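PDB 6PI9: 16S rRNA (guanine(1405)-N(7))-methyltransferase from Klebsiella pneumoniae, which probably methylates N7 of guanosine 1405 in 16S rRNA with S-adenosyl-L-methionine as donor, and so confers resistance to various aminoglycosides. Local coordinates for residues D21-T26 with A163-L168; R28-E33 with K46-H51; D63-A68 with V147-E152. All blocks are in the same frame, centred on the assembly; numbering follows the deposited sequence.

Contact 1: residues D21-T26 with A163-L168. With SAH (S-adenosyl-L-homocysteine), chain B.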
loop_
_atom_site.group_PDB
_atom_site.type_symbol
_atom_site.label_atom_id
_atom_site.label_comp_id
_atom_site.label_asym_id
_atom_site.label_seq_id
_atom_site.Cartn_x
_atom_site.Cartn_y
_atom_site.Cartn_z
ATOM N N ASP A 21 -4.874 17.848 0.263
ATOM C CA ASP A 21 -3.903 18.072 1.324
ATOM C C ASP A 21 -2.472 17.674 0.922
ATOM O O ASP A 21 -1.572 17.723 1.765
ATOM C CB ASP A 21 -4.352 17.315 2.594
ATOM C CG ASP A 21 -5.563 18.002 3.298
ATOM O OD1 ASP A 21 -5.599 19.250 3.362
ATOM O OD2 ASP A 21 -6.484 17.297 3.791
ATOM N N VAL A 22 -2.234 17.317 -0.339
ATOM C CA VAL A 22 -0.873 17.126 -0.841
ATOM C C VAL A 22 -0.290 18.456 -1.306
ATOM O O VAL A 22 -0.993 19.282 -1.900
ATOM C CB VAL A 22 -0.859 16.103 -1.989
ATOM C CG1 VAL A 22 0.578 15.935 -2.508
ATOM C CG2 VAL A 22 -1.432 14.745 -1.504
ATOM N N CYS A 23 0.992 18.680 -1.012
ATOM C CA CYS A 23 1.718 19.845 -1.499
ATOM C C CYS A 23 1.476 20.050 -2.994
ATOM O O CYS A 23 1.794 19.164 -3.789
ATOM C CB CYS A 23 3.207 19.655 -1.246
ATOM S SG CYS A 23 3.644 20.089 0.403
ATOM N N PRO A 24 0.910 21.204 -3.419
ATOM C CA PRO A 24 0.623 21.365 -4.868
ATOM C C PRO A 24 1.848 21.245 -5.755
ATOM O O PRO A 24 1.749 20.724 -6.882
ATOM C CB PRO A 24 0.034 22.787 -4.985
ATOM C CG PRO A 24 -0.502 23.134 -3.606
ATOM C CD PRO A 24 0.372 22.295 -2.598
ATOM N N GLU A 25 2.996 21.788 -5.316
ATOM C CA GLU A 25 4.210 21.652 -6.115
ATOM C C GLU A 25 4.581 20.191 -6.332
ATOM O O GLU A 25 5.123 19.849 -7.385
ATOM C CB GLU A 25 5.394 22.410 -5.471
ATOM C CG GLU A 25 6.540 22.687 -6.472
ATOM C CD GLU A 25 6.065 23.214 -7.877
ATOM O OE1 GLU A 25 5.330 24.262 -7.951
ATOM O OE2 GLU A 25 6.421 22.531 -8.914
ATOM N N THR A 26 4.290 19.313 -5.371
ATOM C CA THR A 26 4.545 17.886 -5.564
ATOM C C THR A 26 3.608 17.270 -6.599
ATOM O O THR A 26 4.046 16.505 -7.485
ATOM C CB THR A 26 4.412 17.188 -4.211
ATOM O OG1 THR A 26 5.430 17.761 -3.367
ATOM C CG2 THR A 26 4.595 15.676 -4.335
ATOM N N ALA A 163 5.800 20.761 12.662
ATOM C CA ALA A 163 6.004 20.127 11.359
ATOM C C ALA A 163 5.865 21.176 10.263
ATOM O O ALA A 163 5.242 22.223 10.455
ATOM C CB ALA A 163 5.012 18.995 11.095
ATOM N N ARG A 164 6.454 20.879 9.100
ATOM C CA ARG A 164 6.357 21.805 7.988
ATOM C C ARG A 164 6.336 21.028 6.683
ATOM O O ARG A 164 6.748 19.871 6.605
ATOM C CB ARG A 164 7.537 22.771 7.977
ATOM C CG ARG A 164 8.849 21.968 7.846
ATOM C CD ARG A 164 9.808 22.791 7.098
ATOM N NE ARG A 164 11.162 22.279 6.918
ATOM C CZ ARG A 164 11.685 21.915 5.754
ATOM N NH1 ARG A 164 10.957 21.957 4.620
ATOM N NH2 ARG A 164 12.959 21.554 5.719
ATOM N N ALA A 165 5.834 21.685 5.648
ATOM C CA ALA A 165 5.869 21.088 4.306
ATOM C C ALA A 165 7.293 20.794 3.831
ATOM O O ALA A 165 8.164 21.668 3.869
ATOM C CB ALA A 165 5.219 22.074 3.347
ATOM N N CYS A 166 7.493 19.640 3.194
ATOM C CA CYS A 166 8.814 19.383 2.618
ATOM C C CYS A 166 8.704 18.305 1.557
ATOM O O CYS A 166 8.237 17.213 1.890
ATOM C CB CYS A 166 9.754 18.844 3.715
ATOM S SG CYS A 166 11.347 18.333 3.048
ATOM N N ASP A 167 9.183 18.563 0.341
ATOM C CA ASP A 167 9.273 17.504 -0.681
ATOM C C ASP A 167 10.744 17.104 -0.762
ATOM O O ASP A 167 11.566 17.863 -1.284
ATOM C CB ASP A 167 8.712 17.950 -2.051
ATOM C CG ASP A 167 8.666 16.781 -3.068
ATOM O OD1 ASP A 167 9.465 15.822 -2.930
ATOM O OD2 ASP A 167 7.895 16.858 -4.048
ATOM N N LEU A 168 11.047 15.901 -0.282
ATOM C CA LEU A 168 12.405 15.366 -0.195
ATOM C C LEU A 168 13.035 15.027 -1.553
ATOM O O LEU A 168 14.217 14.637 -1.602
ATOM C CB LEU A 168 12.392 14.151 0.703
ATOM C CG LEU A 168 12.108 14.513 2.181
ATOM C CD1 LEU A 168 11.858 13.216 2.904
ATOM C CD2 LEU A 168 13.289 15.233 2.869
HETATM N N SAH B . 7.911 8.013 8.669
HETATM C CA SAH B . 6.472 7.859 8.980
HETATM C CB SAH B . 5.655 7.752 7.705
HETATM C CG SAH B . 6.084 6.670 6.672
HETATM S SD SAH B . 4.814 6.492 5.336
HETATM C C SAH B . 6.231 6.614 9.856
HETATM O O SAH B . 7.081 5.701 9.786
HETATM O OXT SAH B . 5.214 6.494 10.567
HETATM C "C5'" SAH B . 5.706 7.397 3.999
HETATM C "C4'" SAH B . 5.568 8.945 4.100
HETATM O "O4'" SAH B . 6.460 9.573 3.154
HETATM C "C3'" SAH B . 4.159 9.568 3.874
HETATM O "O3'" SAH B . 3.772 10.366 5.010
HETATM C "C2'" SAH B . 4.312 10.462 2.645
HETATM O "O2'" SAH B . 3.534 11.649 2.814
HETATM C "C1'" SAH B . 5.812 10.784 2.724
HETATM N N9 SAH B . 6.430 11.080 1.446
HETATM C C8 SAH B . 6.391 10.313 0.310
HETATM N N7 SAH B . 7.209 10.898 -0.617
HETATM C C5 SAH B . 7.699 12.057 -0.073
HETATM C C6 SAH B . 8.510 13.064 -0.546
HETATM N N6 SAH B . 8.951 13.098 -1.786
HETATM N N1 SAH B . 8.882 14.069 0.331
HETATM C C2 SAH B . 8.390 14.127 1.591
HETATM N N3 SAH B . 7.568 13.148 2.082
HETATM C C4 SAH B . 7.250 12.138 1.223
#
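Asp167 and Thr26 meet through one short hydrogen bond, in which Thr26 OG1 donates to Asp167 OD2 over 2.7 Å. The hydroxyl reaches OD2 from above the carboxylate, 36° out of its plane, and the methyl CG2 of Thr26 sits close to the same oxygen. With CG of Asp167 anti to the backbone N (chi1 -174°), the carboxylate stands between the helix start and the bound S-adenosyl-L-homocysteine. OD2 is held by Thr26 and by a salt bridge from Arg29; OD1 accepts from the adenine N6 of SAH at 3.0 Å and also takes the backbone N-H of Leu169. Thr26 and Arg29 probably position, as a second shell, the aspartate that binds the adenine. Beside it, Leu168 N donates almost straight (169°) to adenine N1 of SAH over 2.9 Å.

Toward strand 162-165 the contact turns apolar. In one of its two conformers Cys23, the N-cap residue of helix 24-34, lays SG against Ala165 CB at 3.9 Å. Adenine read through N6 by an acidic side chain and through N1 by the next backbone N-H, just after the third strand, is characteristic of Rossmann-fold methyltransferases.

Contact 2: residues R28-E33 with K46-H51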
loop_
_atom_site.group_PDB
_atom_site.type_symbol
_atom_site.label_atom_id
_atom_site.label_comp_id
_atom_site.label_asym_id
_atom_site.label_seq_id
_atom_site.Cartn_x
_atom_site.Cartn_y
_atom_site.Cartn_z
ATOM N N ARG A 28 2.179 18.819 -9.076
ATOM C CA ARG A 28 2.633 19.315 -10.370
ATOM C C ARG A 28 3.925 18.611 -10.836
ATOM O O ARG A 28 4.048 18.215 -12.007
ATOM C CB ARG A 28 2.809 20.834 -10.234
ATOM C CG ARG A 28 2.969 21.568 -11.492
ATOM C CD ARG A 28 3.006 23.124 -11.195
ATOM N NE ARG A 28 1.721 23.706 -10.784
ATOM C CZ ARG A 28 1.448 24.110 -9.541
ATOM N NH1 ARG A 28 2.367 23.991 -8.561
ATOM N NH2 ARG A 28 0.259 24.657 -9.276
ATOM N N ARG A 29 4.909 18.459 -9.938
ATOM C CA ARG A 29 6.154 17.771 -10.309
ATOM C C ARG A 29 5.886 16.350 -10.804
ATOM O O ARG A 29 6.402 15.927 -11.862
ATOM C CB ARG A 29 7.126 17.739 -9.105
ATOM C CG ARG A 29 8.415 16.991 -9.400
ATOM C CD ARG A 29 9.359 16.820 -8.169
ATOM N NE ARG A 29 8.717 16.249 -6.976
ATOM C CZ ARG A 29 8.443 14.950 -6.799
ATOM N NH1 ARG A 29 8.779 14.060 -7.737
ATOM N NH2 ARG A 29 7.872 14.535 -5.663
ATOM N N VAL A 30 5.063 15.596 -10.070
ATOM C CA VAL A 30 4.766 14.214 -10.483
ATOM C C VAL A 30 4.086 14.213 -11.837
ATOM O O VAL A 30 4.409 13.419 -12.746
ATOM C CB VAL A 30 3.900 13.542 -9.399
ATOM C CG1 VAL A 30 3.228 12.249 -9.880
ATOM C CG2 VAL A 30 4.778 13.241 -8.176
ATOM N N PHE A 31 3.122 15.111 -12.012
ATOM C CA PHE A 31 2.420 15.091 -13.291
ATOM C C PHE A 31 3.360 15.465 -14.440
ATOM O O PHE A 31 3.288 14.878 -15.537
ATOM C CB PHE A 31 1.208 16.026 -13.196
ATOM C CG PHE A 31 0.423 16.151 -14.497
ATOM C CD1 PHE A 31 -0.515 15.181 -14.876
ATOM C CD2 PHE A 31 0.671 17.204 -15.345
ATOM C CE1 PHE A 31 -1.215 15.301 -16.064
ATOM C CE2 PHE A 31 -0.009 17.324 -16.546
ATOM C CZ PHE A 31 -0.963 16.392 -16.894
ATOM N N MET A 32 4.202 16.481 -14.249
ATOM C CA MET A 32 5.084 16.884 -15.350
ATOM C C MET A 32 6.148 15.823 -15.670
ATOM O O MET A 32 6.606 15.726 -16.822
ATOM C CB MET A 32 5.765 18.220 -15.014
ATOM C CG MET A 32 4.810 19.387 -14.924
ATOM S SD MET A 32 3.730 19.623 -16.343
ATOM C CE MET A 32 4.919 20.086 -17.612
ATOM N N GLU A 33 6.570 15.034 -14.677
ATOM C CA GLU A 33 7.468 13.921 -14.967
ATOM C C GLU A 33 6.778 12.866 -15.831
ATOM O O GLU A 33 7.415 12.236 -16.694
ATOM C CB GLU A 33 7.955 13.293 -13.658
ATOM C CG GLU A 33 8.919 14.161 -12.911
ATOM C CD GLU A 33 9.312 13.589 -11.545
ATOM O OE1 GLU A 33 8.874 12.454 -11.247
ATOM O OE2 GLU A 33 10.030 14.286 -10.775
ATOM N N LYS A 46 -4.232 9.906 -14.871
ATOM C CA LYS A 46 -4.434 8.651 -14.154
ATOM C C LYS A 46 -3.110 8.119 -13.601
ATOM O O LYS A 46 -3.043 7.650 -12.449
ATOM C CB LYS A 46 -5.069 7.598 -15.077
ATOM C CG LYS A 46 -6.453 7.971 -15.614
ATOM C CD LYS A 46 -6.990 7.012 -16.752
ATOM C CE LYS A 46 -8.313 7.576 -17.296
ATOM N NZ LYS A 46 -8.874 6.911 -18.526
ATOM N N ALA A 47 -2.041 8.179 -14.407
ATOM C CA ALA A 47 -0.736 7.700 -13.911
ATOM C C ALA A 47 -0.272 8.526 -12.720
ATOM O O ALA A 47 0.333 8.000 -11.775
ATOM C CB ALA A 47 0.316 7.737 -15.024
ATOM N N ALA A 48 -0.554 9.820 -12.729
ATOM C CA ALA A 48 -0.103 10.663 -11.622
ATOM C C ALA A 48 -0.921 10.378 -10.381
ATOM O O ALA A 48 -0.401 10.383 -9.260
ATOM C CB ALA A 48 -0.245 12.145 -11.993
ATOM N N ARG A 49 -2.221 10.155 -10.560
ATOM C CA ARG A 49 -3.047 9.789 -9.426
ATOM C C ARG A 49 -2.523 8.505 -8.800
ATOM O O ARG A 49 -2.387 8.404 -7.575
ATOM C CB ARG A 49 -4.502 9.656 -9.888
ATOM C CG ARG A 49 -5.458 9.483 -8.757
ATOM C CD ARG A 49 -6.846 9.960 -9.141
ATOM N NE ARG A 49 -7.151 9.836 -10.563
ATOM C CZ ARG A 49 -7.517 10.847 -11.359
ATOM N NH1 ARG A 49 -7.634 12.084 -10.867
ATOM N NH2 ARG A 49 -7.796 10.611 -12.650
ATOM N N THR A 50 -2.212 7.502 -9.629
ATOM C CA THR A 50 -1.677 6.256 -9.063
ATOM C C THR A 50 -0.368 6.491 -8.313
ATOM O O THR A 50 -0.199 6.023 -7.182
ATOM C CB THR A 50 -1.480 5.230 -10.171
ATOM O OG1 THR A 50 -2.769 4.908 -10.686
ATOM C CG2 THR A 50 -0.906 3.960 -9.562
ATOM N N HIS A 51 0.574 7.202 -8.938
ATOM C CA HIS A 51 1.863 7.563 -8.314
ATOM C C HIS A 51 1.648 8.257 -6.972
ATOM O O HIS A 51 2.226 7.873 -5.941
ATOM C CB HIS A 51 2.646 8.479 -9.285
ATOM C CG HIS A 51 4.020 8.915 -8.828
ATOM N ND1 HIS A 51 4.252 9.542 -7.622
ATOM C CD2 HIS A 51 5.213 8.924 -9.485
ATOM C CE1 HIS A 51 5.532 9.860 -7.522
ATOM N NE2 HIS A 51 6.138 9.511 -8.644
HETATM O O HOH W 1 8.951 11.087 -9.046
#
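Segments 28-33 and 46-51 pass each other at 9.0 Å between axes, their directions 131° apart, and come nearest at Phe31 and Ala48, whose CA atoms lie 5.4 Å from one another. At this closest pair Ala48 has only a methyl, whose CB fits between Val30 and Phe31, 4.1 Å from Val30 CG1, and meets the Phe31 ring at its edge.

Val30 and His51 point at each other from opposite directions, and both methyls of the valine lie over one face of the imidazole. CG1 of Val30 makes the CH-pi contact, 3.7 Å from the centroid of the His51 ring and 17° off its normal, while CG2 of Val30 leans over the rim to within 3.5 Å of His51 CE1. Two conformers exist for this histidine; in the one described, CG is anti to the backbone N (chi1 -178°), which carries the ring out across the gap to the valine.

At one end of the interface the chemistry becomes polar. Arg29 NH1 pairs with Glu33 OE2 at 3.3 Å one turn along the same helix, in the guanidinium plane but above that of the carboxylate. A water connects Glu33 OE1, at 2.6 Å, with His51 NE2, at 3.2 Å. That nitrogen also has a weak hydrogen bond to the backbone O of Leu218 of the second subunit.

Leu13 of helix 4-14 touches both Phe31 and Ala48, adding a third helix. The result is a small three-helix packing unit, part of the helical N-terminal region that accompanies the Rossmann-type core in aminoglycoside-resistance rRNA methyltransferases.

Contact 3: residues D63-A68 with V147-E152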
loop_
_atom_site.group_PDB
_atom_site.type_symbol
_atom_site.label_atom_id
_atom_site.label_comp_id
_atom_site.label_asym_id
_atom_site.label_seq_id
_atom_site.Cartn_x
_atom_site.Cartn_y
_atom_site.Cartn_z
ATOM N N ASP A 63 -11.170 11.514 4.992
ATOM C CA ASP A 63 -12.067 11.689 6.130
ATOM C C ASP A 63 -11.525 11.063 7.410
ATOM O O ASP A 63 -11.888 11.508 8.504
ATOM C CB ASP A 63 -13.451 11.128 5.806
ATOM C CG ASP A 63 -13.974 11.617 4.469
ATOM O OD1 ASP A 63 -14.329 12.813 4.368
ATOM O OD2 ASP A 63 -14.028 10.804 3.523
ATOM N N ALA A 64 -10.657 10.051 7.310
ATOM C CA ALA A 64 -9.930 9.602 8.493
ATOM C C ALA A 64 -9.087 10.721 9.084
ATOM O O ALA A 64 -8.691 10.639 10.251
ATOM C CB ALA A 64 -9.039 8.404 8.165
ATOM N N GLN A 65 -8.820 11.767 8.303
ATOM C CA GLN A 65 -8.080 12.917 8.810
ATOM C C GLN A 65 -8.949 13.798 9.707
ATOM O O GLN A 65 -8.490 14.271 10.752
ATOM C CB GLN A 65 -7.528 13.720 7.642
ATOM C CG GLN A 65 -6.669 14.880 8.053
ATOM C CD GLN A 65 -5.940 15.453 6.874
ATOM O OE1 GLN A 65 -5.134 14.766 6.243
ATOM N NE2 GLN A 65 -6.242 16.708 6.538
ATOM N N LYS A 66 -10.197 14.051 9.313
ATOM C CA LYS A 66 -11.109 14.724 10.232
ATOM C C LYS A 66 -11.402 13.850 11.443
ATOM O O LYS A 66 -11.545 14.358 12.562
ATOM C CB LYS A 66 -12.402 15.109 9.516
ATOM C CG LYS A 66 -12.239 16.340 8.652
ATOM C CD LYS A 66 -12.356 16.026 7.172
ATOM C CE LYS A 66 -11.838 17.190 6.315
ATOM N NZ LYS A 66 -10.362 17.435 6.494
ATOM N N LYS A 67 -11.491 12.533 11.238
ATOM C CA LYS A 67 -11.678 11.624 12.364
ATOM C C LYS A 67 -10.494 11.695 13.316
ATOM O O LYS A 67 -10.677 11.797 14.535
ATOM C CB LYS A 67 -11.894 10.192 11.862
ATOM C CG LYS A 67 -13.353 9.711 11.973
ATOM C CD LYS A 67 -13.783 8.829 10.798
ATOM C CE LYS A 67 -15.140 8.210 11.076
ATOM N NZ LYS A 67 -16.229 9.232 11.033
ATOM N N ALA A 68 -9.266 11.666 12.773
ATOM C CA ALA A 68 -8.084 11.826 13.613
ATOM C C ALA A 68 -8.103 13.164 14.335
ATOM O O ALA A 68 -7.698 13.253 15.499
ATOM C CB ALA A 68 -6.813 11.688 12.772
ATOM N N VAL A 147 0.981 17.407 8.447
ATOM C CA VAL A 147 1.650 18.578 9.001
ATOM C C VAL A 147 0.699 19.327 9.913
ATOM O O VAL A 147 1.057 19.732 11.026
ATOM C CB VAL A 147 2.171 19.472 7.858
ATOM C CG1 VAL A 147 2.627 20.822 8.410
ATOM C CG2 VAL A 147 3.291 18.793 7.163
ATOM N N ARG A 148 -0.535 19.542 9.458
ATOM C CA ARG A 148 -1.455 20.367 10.240
ATOM C C ARG A 148 -1.790 19.714 11.569
ATOM O O ARG A 148 -1.856 20.388 12.604
ATOM C CB ARG A 148 -2.742 20.607 9.458
ATOM C CG ARG A 148 -2.659 21.777 8.514
ATOM C CD ARG A 148 -3.554 21.583 7.303
ATOM N NE ARG A 148 -3.162 22.494 6.241
ATOM C CZ ARG A 148 -3.391 22.276 4.952
ATOM N NH1 ARG A 148 -3.988 21.140 4.571
ATOM N NH2 ARG A 148 -3.009 23.184 4.045
ATOM N N LEU A 149 -2.057 18.401 11.546
ATOM C CA LEU A 149 -2.416 17.679 12.765
ATOM C C LEU A 149 -1.280 17.700 13.771
ATOM O O LEU A 149 -1.503 17.866 14.980
ATOM C CB LEU A 149 -2.780 16.237 12.428
ATOM C CG LEU A 149 -4.149 16.030 11.779
ATOM C CD1 LEU A 149 -4.364 14.545 11.465
ATOM C CD2 LEU A 149 -5.241 16.578 12.664
ATOM N N VAL A 150 -0.055 17.529 13.283
ATOM C CA VAL A 150 1.105 17.553 14.161
ATOM C C VAL A 150 1.227 18.897 14.862
ATOM O O VAL A 150 1.381 18.956 16.079
ATOM C CB VAL A 150 2.362 17.214 13.365
ATOM C CG1 VAL A 150 3.584 17.531 14.200
ATOM C CG2 VAL A 150 2.295 15.729 13.001
ATOM N N ASN A 151 1.167 19.995 14.104
ATOM C CA ASN A 151 1.319 21.322 14.705
ATOM C C ASN A 151 0.207 21.618 15.705
ATOM O O ASN A 151 0.454 22.194 16.777
ATOM C CB ASN A 151 1.342 22.399 13.610
ATOM C CG ASN A 151 2.664 22.453 12.897
ATOM O OD1 ASN A 151 3.689 22.290 13.540
ATOM N ND2 ASN A 151 2.657 22.668 11.569
ATOM N N GLU A 152 -1.032 21.275 15.358
ATOM C CA GLU A 152 -2.152 21.520 16.264
ATOM C C GLU A 152 -2.006 20.726 17.556
ATOM O O GLU A 152 -2.210 21.254 18.657
ATOM C CB GLU A 152 -3.458 21.154 15.569
ATOM C CG GLU A 152 -3.799 22.076 14.420
ATOM C CD GLU A 152 -5.171 21.796 13.840
ATOM O OE1 GLU A 152 -6.110 21.522 14.642
ATOM O OE2 GLU A 152 -5.309 21.862 12.591
#
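Leu149 approaches Ala68 and Gln65 with one extended branch: its CG lies anti to the carbonyl carbon (chi1 -75°), and its CD1 is anti to CA (chi2 179°), which points this methyl toward Ala68 and Gln65. Gln65 answers with CG anti to its own backbone N (chi1 -176°), which brings that carbon against the leucine, the two side chains meeting at a slant.

One partner, helix 144-157, is the connecting helix of a beta-alpha-beta crossover in the Rossmann-type core. It links the parallel neighbours 137-141 and 162-165 and packs back on the sheet, where Val147 and Val150 touch Ala163. Helix 63-75, which comes earlier in the chain than the first strand of the sheet, packs on helix 144-157 through the flank that carries Leu149, not the one that meets Ala163.

Between 63-68 and 147-152 the closest CA atoms, those of Ala68 and Leu149, are 8.2 Å apart. The leucine bridges this distance with one methyl, CD1, and the segments bury 137 Å² between them. Gln65 and Ala68 stand about one helical turn apart on the same flank, and together they form a shallow seat for that methyl.

Polar groups frame this apolar centre. Beyond its CG, Gln65 carries its amide past the leucine, where NE2 makes a weak hydrogen bond with Asp21, and Arg148 forms a salt bridge with the same aspartate. Further along, Glu152 pairs through OE2 with Arg69 of helix 63-75, a second, charged tie between the two helices.

At the centre, CD1 of Leu149 rests almost equally on its two neighbours, 4.0 Å from Ala68 CB and 4.1 Å from Gln65 CG.

Overall arrangement
The three contacts illustrate how chemistry follows location. Contact 1, partly buried at the cofactor pocket, centres on one short polar bond, with a small apolar touch beside it; contacts 2 and 3 are buried helix pairs held mainly by apolar groups. Helix 24-34 serves both contact 1 and contact 2, and Arg29 reaches from one to the other. Contact 3 uses helix 144-157 and contact 1 the strand 162-165 that follows it in the chain: Asn151 OD1 lies 2.8 Å from Ala163 N, probably as a hydrogen bond. Contacts 2 and 3 never meet, their nearest atoms being about 14 Å apart. Contact 2 alone borders the second subunit, whereas contact 3 joins an N-terminal helix to a helix of the Rossmann core.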